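Local coordinates for putative glycosyltransferase (GalT1) (Streptococcus parasanguinis FW213, PDB 5HEA), which probably transfers a sugar from a nucleotide-sugar donor, through the GT-A-type glycosyltransferase domain in this C-terminal part of a longer protein, at residues Y14-E17 with K18-R22. Sequence-based numbering, arbitrary orientation.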
ATOM      1  N   TYR A  14     -20.165  -3.104 -17.720  1.00 22.30           N
ATOM      2  CA  TYR A  14     -19.713  -3.476 -16.382  1.00 22.41           C
ATOM      3  C   TYR A  14     -20.912  -3.786 -15.484  1.00 28.27           C
ATOM      4  O   TYR A  14     -21.692  -2.896 -15.147  1.00 27.11           O
ATOM      5  CB  TYR A  14     -18.818  -2.398 -15.742  1.00 30.61           C
ATOM      6  CG  TYR A  14     -18.272  -2.861 -14.400  1.00 27.24           C
ATOM      7  CD1 TYR A  14     -17.349  -3.895 -14.332  1.00 26.00           C
ATOM      8  CD2 TYR A  14     -18.711  -2.296 -13.205  1.00 28.45           C
ATOM      9  CE1 TYR A  14     -16.866  -4.351 -13.123  1.00 30.93           C
ATOM     10  CE2 TYR A  14     -18.228  -2.745 -11.982  1.00 39.95           C
ATOM     11  CZ  TYR A  14     -17.304  -3.773 -11.952  1.00 38.40           C
ATOM     12  OH  TYR A  14     -16.810  -4.232 -10.760  1.00 44.67           O
ATOM     13  N   ASN A  15     -21.061  -5.063 -15.138  1.00 25.58           N
ATOM     14  CA  ASN A  15     -22.081  -5.529 -14.196  1.00 24.59           C
ATOM     15  C   ASN A  15     -23.487  -5.025 -14.502  1.00 25.80           C
ATOM     16  O   ASN A  15     -24.152  -4.431 -13.649  1.00 28.53           O
ATOM     17  CB  ASN A  15     -21.679  -5.213 -12.754  1.00 26.16           C
ATOM     18  CG  ASN A  15     -20.544  -6.090 -12.277  1.00 30.15           C
ATOM     19  OD1 ASN A  15     -20.053  -6.929 -13.025  1.00 27.76           O
ATOM     20  ND2 ASN A  15     -20.120  -5.902 -11.039  1.00 34.35           N
ATOM     21  N   VAL A  16     -23.935  -5.275 -15.727  1.00 24.48           N
ATOM     22  CA  VAL A  16     -25.254  -4.825 -16.160  1.00 25.01           C
ATOM     23  C   VAL A  16     -26.135  -5.985 -16.618  1.00 24.42           C
ATOM     24  O   VAL A  16     -26.941  -5.842 -17.543  1.00 26.58           O
ATOM     25  CB  VAL A  16     -25.129  -3.768 -17.286  1.00 24.27           C
ATOM     26  CG1 VAL A  16     -24.723  -2.421 -16.697  1.00 30.81           C
ATOM     27  CG2 VAL A  16     -24.119  -4.222 -18.350  1.00 24.95           C
ATOM     28  N   GLU A  17     -25.997  -7.128 -15.953  1.00 23.15           N
ATOM     29  CA  GLU A  17     -26.725  -8.339 -16.358  1.00 25.79           C
ATOM     30  C   GLU A  17     -28.246  -8.147 -16.520  1.00 28.30           C
ATOM     31  O   GLU A  17     -28.870  -8.790 -17.359  1.00 29.69           O
ATOM     32  CB  GLU A  17     -26.431  -9.505 -15.403  1.00 29.91           C
ATOM     33  CG  GLU A  17     -27.127  -9.418 -14.051  1.00 38.31           C
ATOM     34  CD  GLU A  17     -26.784 -10.583 -13.120  1.00 49.31           C
ATOM     35  OE1 GLU A  17     -25.969 -11.457 -13.499  1.00 44.95           O
ATOM     36  OE2 GLU A  17     -27.330 -10.617 -11.998  1.00 50.98           O
ATOM     37  N   LYS A  18     -28.834  -7.263 -15.722  1.00 33.16           N
ATOM     38  CA  LYS A  18     -30.283  -7.070 -15.758  1.00 36.60           C
ATOM     39  C   LYS A  18     -30.730  -6.281 -16.984  1.00 33.23           C
ATOM     40  O   LYS A  18     -31.879  -6.382 -17.402  1.00 30.52           O
ATOM     41  CB  LYS A  18     -30.766  -6.370 -14.482  1.00 39.29           C
ATOM     42  CG  LYS A  18     -30.604  -7.203 -13.215  1.00 54.51           C
ATOM     43  CD  LYS A  18     -31.215  -6.509 -12.005  1.00 64.61           C
ATOM     44  CE  LYS A  18     -30.430  -5.265 -11.616  1.00 69.51           C
ATOM     45  NZ  LYS A  18     -31.045  -4.556 -10.457  1.00 74.05           N
ATOM     46  N   TYR A  19     -29.819  -5.507 -17.569  1.00 26.52           N
ATOM     47  CA  TYR A  19     -30.206  -4.547 -18.604  1.00 28.44           C
ATOM     48  C   TYR A  19     -29.574  -4.778 -19.971  1.00 29.63           C
ATOM     49  O   TYR A  19     -30.009  -4.199 -20.970  1.00 27.36           O
ATOM     50  CB  TYR A  19     -29.867  -3.142 -18.128  1.00 25.67           C
ATOM     51  CG  TYR A  19     -30.434  -2.849 -16.762  1.00 35.73           C
ATOM     52  CD1 TYR A  19     -31.808  -2.781 -16.559  1.00 36.17           C
ATOM     53  CD2 TYR A  19     -29.596  -2.650 -15.672  1.00 38.85           C
ATOM     54  CE1 TYR A  19     -32.334  -2.514 -15.308  1.00 42.01           C
ATOM     55  CE2 TYR A  19     -30.111  -2.384 -14.422  1.00 47.04           C
ATOM     56  CZ  TYR A  19     -31.476  -2.312 -14.245  1.00 49.45           C
ATOM     57  OH  TYR A  19     -31.976  -2.043 -12.992  1.00 58.48           O
ATOM     58  N   LEU A  20     -28.557  -5.627 -20.016  1.00 28.58           N
ATOM     59  CA  LEU A  20     -27.751  -5.780 -21.226  1.00 31.43           C
ATOM     60  C   LEU A  20     -28.529  -6.348 -22.419  1.00 29.70           C
ATOM     61  O   LEU A  20     -28.361  -5.884 -23.559  1.00 26.57           O
ATOM     62  CB  LEU A  20     -26.506  -6.623 -20.924  1.00 27.50           C
ATOM     63  CG  LEU A  20     -25.448  -6.745 -22.022  1.00 28.69           C
ATOM     64  CD1 LEU A  20     -24.930  -5.384 -22.469  1.00 26.79           C
ATOM     65  CD2 LEU A  20     -24.291  -7.607 -21.516  1.00 30.30           C
ATOM     66  N   LYS A  21     -29.378  -7.345 -22.179  1.00 29.96           N
ATOM     67  CA  LYS A  21     -30.124  -7.968 -23.278  1.00 26.49           C
ATOM     68  C   LYS A  21     -31.083  -6.968 -23.938  1.00 27.88           C
ATOM     69  O   LYS A  21     -31.206  -6.920 -25.160  1.00 25.24           O
ATOM     70  CB  LYS A  21     -30.903  -9.219 -22.805  1.00 34.43           C
ATOM     71  CG  LYS A  21     -30.035 -10.394 -22.324  1.00 47.45           C
ATOM     72  CD  LYS A  21     -30.834 -11.709 -22.205  1.00 52.14           C
ATOM     73  CE  LYS A  21     -31.435 -11.920 -20.812  1.00 60.22           C
ATOM     74  NZ  LYS A  21     -32.350 -13.121 -20.747  1.00 67.63           N
ATOM     75  N   ARG A  22     -31.764  -6.171 -23.121  1.00 29.93           N
ATOM     76  CA  ARG A  22     -32.635  -5.128 -23.648  1.00 31.94           C
ATOM     77  C   ARG A  22     -31.844  -4.144 -24.524  1.00 29.76           C
ATOM     78  O   ARG A  22     -32.278  -3.796 -25.627  1.00 22.71           O
ATOM     79  CB  ARG A  22     -33.344  -4.393 -22.509  1.00 32.42           C
ATOM     80  CG  ARG A  22     -34.357  -3.363 -22.984  1.00 30.97           C
ATOM     81  CD  ARG A  22     -34.963  -2.637 -21.803  1.00 31.03           C
ATOM     82  NE  ARG A  22     -33.943  -1.929 -21.031  1.00 33.66           N
ATOM     83  CZ  ARG A  22     -34.148  -1.415 -19.826  1.00 27.52           C
ATOM     84  NH1 ARG A  22     -35.336  -1.531 -19.242  1.00 33.53           N
ATOM     85  NH2 ARG A  22     -33.174  -0.780 -19.203  1.00 24.47           N
TER
HETATM   86  O   HOH W   1     -29.988  -8.731 -19.659  1.00 36.31           O
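Val16 O accepts two backbone N-H groups from the turn that follows it. Tyr19 N lies 2.9 Å from Val16 O, in a fairly straight hydrogen bond but placed well above the carbonyl plane. Leu20 N reaches the same Val16 O at 3.0 Å, almost in line with the C=O bond (172°), though the N-H...O angle is only 132°. The carbonyl thus holds Glu17 to Tyr19 in a tight turn leading into helix 20-28.

A water extends the turn by one step. It donates to Glu17 O at 2.6 Å and accepts from Lys21 N at 2.9 Å, so it bridges a pair spaced like a helical i to i+4 bond. Side chains add little: Val16 CG2 brushes Leu20 CB at 4.3 Å. CB of Lys18 sits over one face of the neighbouring Tyr19 ring, 3.9 Å above its centre.

Chi1 of Glu17 (75°) folds CG back over the main chain, 3.2 Å from Lys18 N; the straight remainder carries OE1 to Asn47 N. Glu17 N donates to Asp46 OD2. Val16 N bonds Ser48 OG at the start of helix 48-58, so the turn is tied both to that helix and to the loop before it. Leu20 packs on Ile51 and Cys52 of that helix. The contact is the surface turn of a GT-A fold that links strand 7-13 of the central sheet to helix 20-28, beside helix 48-58.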